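PDB 4EXV: SVP1-like protein 2, which probably binds phosphoinositides such as phosphatidylinositol 3-phosphate through a seven-bladed beta-propeller of the PROPPIN family, at membranes of the autophagic and vacuolar system. Local coordinates for residues 53-58 and 69-73; 104-108 and 160-164; 76-80 and 91-97. All coordinates share one frame; numbering follows the deposited sequence.

Contact 1. Residues 53-58 and 69-73; sequences MPDAGT and AFVST
In the beta-propeller of this PROPPIN, the linker 53-58 leads from the outer strand of one blade to the inner strand of the next and lies along strand 67-71 and the residues after it, with G57 opposite V71 and D55 opposite T73. One end is tied by a backbone bond: V71 N gives its hydrogen to T58 O at 3.0 Å. Alongside it, T58 CB rests against V71 CG2 at 4.1 Å. At the other end T73 OG1 donates to D55 O at 3.1 Å, but it comes from above the carbonyl plane, well off a lone pair. The side chain of D55 lies over the backbone of T73, with OD1 3.5 Å from T73 C, and its CB is 3.6 Å from S72 OG. A glycine here, without CB and the carboxylate, would probably leave S72 OG and the T73 backbone less covered and the linker freer to shift against them. Between the ends sits F70. With chi1 at 65°, its CG is placed between the backbone N and carbonyl carbon, and the ring reaches back to A56 and M53, both meeting it obliquely; H79 stacks on it from the neighbouring strand. The M53 and F70 side chains cross at about a right angle, an oblique Met-aromatic contact with M53 SD 4.7 Å from the F70 centroid and 3.6 Å from F70 CZ.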
# COMPACT_ATOMS: atom_id res chain seq x y z
N MET A 53 -11.32 15.42 16.46
CA MET A 53 -10.53 14.64 17.41
C MET A 53 -9.08 15.10 17.61
O MET A 53 -8.32 15.30 16.66
CB MET A 53 -10.54 13.16 17.05
CG MET A 53 -11.74 12.43 17.62
SD MET A 53 -11.31 11.09 18.73
CE MET A 53 -9.81 11.73 19.48
N PRO A 54 -8.71 15.26 18.88
CA PRO A 54 -7.36 15.56 19.36
C PRO A 54 -6.47 14.34 19.27
O PRO A 54 -6.93 13.22 19.55
CB PRO A 54 -7.60 15.88 20.83
CG PRO A 54 -8.77 15.00 21.19
CD PRO A 54 -9.67 15.08 19.99
N ASP A 55 -5.20 14.53 18.92
CA ASP A 55 -4.23 13.43 19.04
C ASP A 55 -4.43 12.33 18.01
O ASP A 55 -3.86 11.24 18.15
CB ASP A 55 -4.34 12.78 20.43
CG ASP A 55 -3.79 13.64 21.55
OD1 ASP A 55 -2.91 14.50 21.27
OD2 ASP A 55 -4.22 13.45 22.71
N ALA A 56 -5.25 12.56 16.99
CA ALA A 56 -5.39 11.57 15.93
C ALA A 56 -4.06 11.55 15.19
O ALA A 56 -3.59 12.59 14.72
CB ALA A 56 -6.51 11.95 15.00
N GLY A 57 -3.44 10.38 15.10
CA GLY A 57 -2.13 10.30 14.48
C GLY A 57 -2.11 9.41 13.26
O GLY A 57 -2.67 9.74 12.20
N THR A 58 -1.43 8.28 13.39
CA THR A 58 -1.56 7.20 12.44
C THR A 58 -3.05 6.85 12.33
O THR A 58 -3.70 6.59 13.34
CB THR A 58 -0.78 5.99 12.93
OG1 THR A 58 0.61 6.34 13.00
CG2 THR A 58 -0.96 4.83 11.99
N ALA A 69 -9.56 3.06 12.87
CA ALA A 69 -8.57 2.91 13.91
C ALA A 69 -7.63 4.10 13.85
O ALA A 69 -7.40 4.65 12.77
CB ALA A 69 -7.81 1.60 13.74
N PHE A 70 -7.13 4.53 15.01
CA PHE A 70 -6.08 5.57 15.07
C PHE A 70 -5.21 5.50 16.33
O PHE A 70 -5.61 4.94 17.34
CB PHE A 70 -6.66 6.97 14.87
CG PHE A 70 -7.58 7.41 15.98
CD1 PHE A 70 -8.93 7.09 15.94
CD2 PHE A 70 -7.10 8.17 17.03
CE1 PHE A 70 -9.78 7.51 16.95
CE2 PHE A 70 -7.94 8.59 18.05
CZ PHE A 70 -9.28 8.26 18.00
N VAL A 71 -4.02 6.07 16.25
CA VAL A 71 -3.12 6.11 17.40
C VAL A 71 -3.17 7.46 18.09
O VAL A 71 -2.92 8.50 17.46
CB VAL A 71 -1.67 5.83 16.99
CG1 VAL A 71 -0.71 6.20 18.12
CG2 VAL A 71 -1.50 4.37 16.60
N SER A 72 -3.49 7.44 19.38
CA SER A 72 -3.44 8.65 20.20
C SER A 72 -1.99 9.10 20.35
O SER A 72 -1.05 8.30 20.39
CB SER A 72 -4.09 8.42 21.58
OG SER A 72 -4.71 9.61 22.06
N THR A 73 -1.82 10.42 20.42
CA THR A 73 -0.49 10.99 20.53
C THR A 73 -0.43 12.03 21.66
O THR A 73 -0.89 11.76 22.79
CB THR A 73 -0.02 11.57 19.16
OG1 THR A 73 -1.01 12.47 18.65
CG2 THR A 73 0.22 10.43 18.15

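Contact 2. Residues 104-108 and 160-164; sequences SREFI and RLQTD. With SO4 (sulfate ion), chain D.
F107 and L161 bring two adjacent propeller blades together: F107 follows the tight turn between strands 98-104 and 107-112, while L161 begins the loop after strand 155-160. The close part is a CH-pi contact. With chi1 at -52°, F107 sets its CG opposite the carbonyl carbon and carries the ring to L161. L161 CD1 sits over the middle of the F107 ring, 4.2 Å from its centroid and only 7° off the normal, and L161 CB is 4.0 Å from F107 CZ. E106 CB approaches the opposite face nearer its rim, so the ring is held between aliphatic groups, with F140 and I118 packing nearby. T163 adds its methyl, CG2 lying 3.9 Å from F107 CZ in an oblique approach.

Outward the contact thins to a brush of E106 OE1 against T163 CG2 at 4.1 Å, and no hydrogen bond crosses between the segments. Their polar groups turn to partners within their own segment: T163 OG1 donates to D164 OD1, and S104 OG accepts from E106 N at 3.1 Å in an ST turn, the N-H pointing almost straight at it (167°). Beside this turn, at the exposed R105, lies a sulfate, probably from the crystallisation liquor, also bound by H63 NE2; R105 N donates to its O2 at 2.7 Å.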
# COMPACT_ATOMS: atom_id res chain seq x y z
N SER A 104 -8.14 -5.89 9.10
CA SER A 104 -8.91 -6.88 8.37
C SER A 104 -10.10 -7.19 9.25
O SER A 104 -10.12 -6.81 10.41
CB SER A 104 -8.05 -8.11 8.08
OG SER A 104 -8.56 -9.27 8.71
N ARG A 105 -11.12 -7.86 8.72
CA ARG A 105 -12.33 -8.10 9.50
C ARG A 105 -12.10 -9.09 10.64
O ARG A 105 -13.01 -9.39 11.40
CB ARG A 105 -13.50 -8.57 8.62
CG ARG A 105 -14.44 -7.45 8.18
CD ARG A 105 -15.03 -7.73 6.79
NE ARG A 105 -16.49 -7.78 6.81
CZ ARG A 105 -17.28 -6.99 6.09
NH1 ARG A 105 -16.77 -6.08 5.26
NH2 ARG A 105 -18.60 -7.14 6.19
N GLU A 106 -10.86 -9.58 10.76
CA GLU A 106 -10.51 -10.46 11.86
C GLU A 106 -9.09 -10.30 12.40
O GLU A 106 -8.67 -11.08 13.24
CB GLU A 106 -10.78 -11.91 11.48
CG GLU A 106 -10.27 -12.27 10.10
CD GLU A 106 -10.94 -13.51 9.56
OE1 GLU A 106 -11.92 -13.98 10.19
OE2 GLU A 106 -10.48 -14.03 8.51
N PHE A 107 -8.34 -9.31 11.93
CA PHE A 107 -7.04 -9.00 12.52
C PHE A 107 -6.78 -7.50 12.55
O PHE A 107 -7.17 -6.78 11.64
CB PHE A 107 -5.90 -9.70 11.77
CG PHE A 107 -6.11 -11.17 11.59
CD1 PHE A 107 -5.86 -12.05 12.64
CD2 PHE A 107 -6.57 -11.68 10.38
CE1 PHE A 107 -6.07 -13.42 12.49
CE2 PHE A 107 -6.78 -13.05 10.22
CZ PHE A 107 -6.53 -13.92 11.28
N ILE A 108 -6.14 -7.04 13.62
CA ILE A 108 -5.48 -5.74 13.64
C ILE A 108 -3.98 -6.00 13.64
O ILE A 108 -3.48 -6.73 14.49
CB ILE A 108 -5.84 -4.93 14.89
CG1 ILE A 108 -7.35 -4.71 14.95
CG2 ILE A 108 -5.11 -3.61 14.89
CD1 ILE A 108 -7.83 -4.26 16.32
N ARG A 160 0.40 -16.69 5.20
CA ARG A 160 -1.03 -16.46 5.32
C ARG A 160 -1.40 -16.55 6.80
O ARG A 160 -0.83 -17.35 7.54
CB ARG A 160 -1.82 -17.51 4.53
CG ARG A 160 -3.08 -17.01 3.82
CD ARG A 160 -3.72 -18.11 2.95
NE ARG A 160 -2.71 -18.91 2.24
CZ ARG A 160 -2.89 -20.18 1.84
NH1 ARG A 160 -4.04 -20.80 2.07
NH2 ARG A 160 -1.91 -20.82 1.20
N LEU A 161 -2.35 -15.74 7.24
CA LEU A 161 -2.89 -15.91 8.58
C LEU A 161 -4.17 -16.74 8.56
O LEU A 161 -5.00 -16.61 7.65
CB LEU A 161 -3.18 -14.56 9.22
CG LEU A 161 -2.05 -13.54 9.21
CD1 LEU A 161 -2.30 -12.56 10.34
CD2 LEU A 161 -0.72 -14.22 9.37
N GLN A 162 -4.34 -17.58 9.57
CA GLN A 162 -5.57 -18.33 9.72
C GLN A 162 -6.14 -18.27 11.13
O GLN A 162 -5.45 -18.55 12.11
CB GLN A 162 -5.35 -19.80 9.34
CG GLN A 162 -4.72 -20.01 7.98
CD GLN A 162 -3.43 -20.79 8.07
OE1 GLN A 162 -3.05 -21.27 9.14
NE2 GLN A 162 -2.74 -20.92 6.93
N THR A 163 -7.41 -17.90 11.22
CA THR A 163 -8.24 -18.35 12.33
C THR A 163 -8.38 -19.86 12.10
O THR A 163 -7.96 -20.36 11.05
CB THR A 163 -9.60 -17.63 12.36
OG1 THR A 163 -10.25 -17.75 11.09
CG2 THR A 163 -9.41 -16.15 12.68
N ASP A 164 -8.98 -20.59 13.05
CA ASP A 164 -8.86 -22.06 13.07
C ASP A 164 -7.41 -22.48 12.83
O ASP A 164 -7.03 -22.92 11.74
CB ASP A 164 -9.81 -22.77 12.08
CG ASP A 164 -10.50 -21.81 11.11
OD1 ASP A 164 -11.01 -20.77 11.56
OD2 ASP A 164 -10.52 -22.12 9.90
S SO4 D . -11.38 -8.51 5.04
O1 SO4 D . -12.03 -9.70 5.60
O2 SO4 D . -10.80 -7.71 6.09
O3 SO4 D . -10.28 -8.90 4.14
O4 SO4 D . -12.40 -7.73 4.34

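Contact 3. Residues 76-80 and 91-97; sequences ELLHI and RVKLDAA
L78 N donates to V92 O at 2.8 Å, and V92 N returns a bond to L78 O at 2.9 Å; together they make L78 and V92 the hydrogen-bonded pair of an antiparallel beta hairpin, strands 77-82 and 87-93, the two outer strands of a propeller blade. L78 O is also met by R91 CA, a CA-H...O contact of 3.2 Å. L77 opposite K93 and H79 opposite R91 are the flanking non-hydrogen-bonded pairs, and they put their side chains on the other face of the sheet from L78 and V92.

The L78 face is apolar. L78 CB lies 4.0 Å from V92 CB, and just past the end of the strand L94 reaches back to place CD1 4.2 Å from L78 CB. V71 of the inner neighbour strand and I108 of the next blade cover L78 further.

On the opposite face L77 CD2 leans on R91 CB at 3.9 Å. Beyond it R91 runs extended from CG to NE and lies beside H79, both side chains pointing the same way. R91 CZ lies at the imidazole edge, in the ring plane, the guanidinium itself turned 70° to it; in turn H79 CE1 sits over one face of the guanidinium near its rim, 3.5 Å from R91 NH1. H79 ND1 is hydrogen-bonded to D88, which also forms a long, weak ion pair with R91 and so probably steadies both groups. At the exposed end, E76 holds CG anti to its N (chi1 -176°) and stretches its chain along the departing segment, bringing OE2 to 3.8 Å from A97 CA.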
# COMPACT_ATOMS: atom_id res chain seq x y z
N GLU A 76 -0.28 7.26 24.06
CA GLU A 76 0.18 6.22 23.14
C GLU A 76 -0.53 4.86 23.30
O GLU A 76 -0.00 3.91 23.90
CB GLU A 76 1.70 6.03 23.24
CG GLU A 76 2.28 5.02 22.24
CD GLU A 76 3.81 5.00 22.26
OE1 GLU A 76 4.40 4.21 23.04
OE2 GLU A 76 4.42 5.77 21.49
N LEU A 77 -1.72 4.78 22.73
CA LEU A 77 -2.45 3.52 22.60
C LEU A 77 -3.33 3.56 21.35
O LEU A 77 -3.36 4.56 20.62
CB LEU A 77 -3.29 3.24 23.84
CG LEU A 77 -3.96 4.40 24.60
CD1 LEU A 77 -4.59 5.43 23.68
CD2 LEU A 77 -5.00 3.83 25.56
N LEU A 78 -4.06 2.48 21.11
CA LEU A 78 -4.77 2.30 19.85
C LEU A 78 -6.28 2.39 20.01
O LEU A 78 -6.89 1.50 20.58
CB LEU A 78 -4.38 0.95 19.26
CG LEU A 78 -4.92 0.58 17.88
CD1 LEU A 78 -4.51 1.61 16.83
CD2 LEU A 78 -4.46 -0.83 17.51
N HIS A 79 -6.87 3.46 19.51
CA HIS A 79 -8.33 3.61 19.54
C HIS A 79 -9.02 2.92 18.37
O HIS A 79 -8.72 3.19 17.20
CB HIS A 79 -8.73 5.08 19.51
CG HIS A 79 -8.14 5.90 20.61
ND1 HIS A 79 -8.77 6.09 21.82
CD2 HIS A 79 -6.98 6.60 20.68
CE1 HIS A 79 -8.02 6.87 22.59
NE2 HIS A 79 -6.94 7.19 21.92
N ILE A 80 -9.97 2.05 18.69
CA ILE A 80 -10.88 1.48 17.69
C ILE A 80 -12.24 2.16 17.78
O ILE A 80 -13.02 1.92 18.70
CB ILE A 80 -11.06 -0.03 17.89
CG1 ILE A 80 -9.70 -0.74 17.84
CG2 ILE A 80 -12.07 -0.59 16.87
CD1 ILE A 80 -8.95 -0.56 16.54
N ARG A 91 -9.70 0.33 23.44
CA ARG A 91 -8.38 0.94 23.37
C ARG A 91 -7.40 -0.22 23.57
O ARG A 91 -7.70 -1.17 24.27
CB ARG A 91 -8.24 2.02 24.45
CG ARG A 91 -9.27 3.16 24.34
CD ARG A 91 -9.51 3.84 25.70
NE ARG A 91 -10.44 4.98 25.64
CZ ARG A 91 -10.08 6.27 25.76
NH1 ARG A 91 -8.81 6.61 25.97
NH2 ARG A 91 -11.00 7.23 25.69
N VAL A 92 -6.25 -0.19 22.90
CA VAL A 92 -5.29 -1.28 22.98
C VAL A 92 -3.91 -0.71 23.32
O VAL A 92 -3.39 0.14 22.59
CB VAL A 92 -5.21 -2.08 21.67
CG1 VAL A 92 -3.96 -2.95 21.64
CG2 VAL A 92 -6.45 -2.93 21.49
N LYS A 93 -3.34 -1.19 24.42
CA LYS A 93 -2.13 -0.59 24.99
C LYS A 93 -0.90 -0.90 24.12
O LYS A 93 -0.64 -2.06 23.77
CB LYS A 93 -1.90 -1.06 26.44
CG LYS A 93 -3.03 -0.75 27.45
CD LYS A 93 -4.04 -1.92 27.60
CE LYS A 93 -4.86 -1.84 28.90
NZ LYS A 93 -4.24 -2.57 30.07
N LEU A 94 -0.15 0.14 23.77
CA LEU A 94 0.99 -0.04 22.89
C LEU A 94 2.34 0.15 23.56
O LEU A 94 2.54 1.08 24.35
CB LEU A 94 0.86 0.85 21.65
CG LEU A 94 -0.18 0.31 20.66
CD1 LEU A 94 -0.23 1.16 19.40
CD2 LEU A 94 0.11 -1.16 20.32
N ASP A 95 3.28 -0.73 23.23
CA ASP A 95 4.58 -0.79 23.88
C ASP A 95 5.59 0.18 23.27
O ASP A 95 6.55 0.57 23.92
CB ASP A 95 5.12 -2.22 23.82
CG ASP A 95 4.08 -3.27 24.20
OD1 ASP A 95 4.06 -4.36 23.58
OD2 ASP A 95 3.27 -3.01 25.13
N ALA A 96 5.37 0.57 22.02
CA ALA A 96 6.36 1.36 21.31
C ALA A 96 5.72 2.30 20.32
O ALA A 96 4.51 2.27 20.11
CB ALA A 96 7.36 0.45 20.61
N ALA A 97 6.55 3.13 19.70
CA ALA A 97 6.09 4.01 18.63
C ALA A 97 5.63 3.18 17.43
O ALA A 97 6.20 2.12 17.12
CB ALA A 97 7.19 4.97 18.22

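In the fold
Along the chain the three contacts follow one another without nesting or crossing. Contact 1 comes first, closing a short loop that takes in strand 59-61 and folds the linker from the preceding blade back on strand 67-71. Contact 3 follows, closing the hairpin of strands 77-82 and 87-93. The two share one four-stranded blade, strands 67-71 and 77-82 being neighbours in it, and they meet directly where F70 O and H79 N probably bond at 2.9 Å. Contact 2 opens later and spans 51 residues, joining the next two blades. It reaches contact 3 through I108, which packs on L78 and I80, so three consecutive blades are linked.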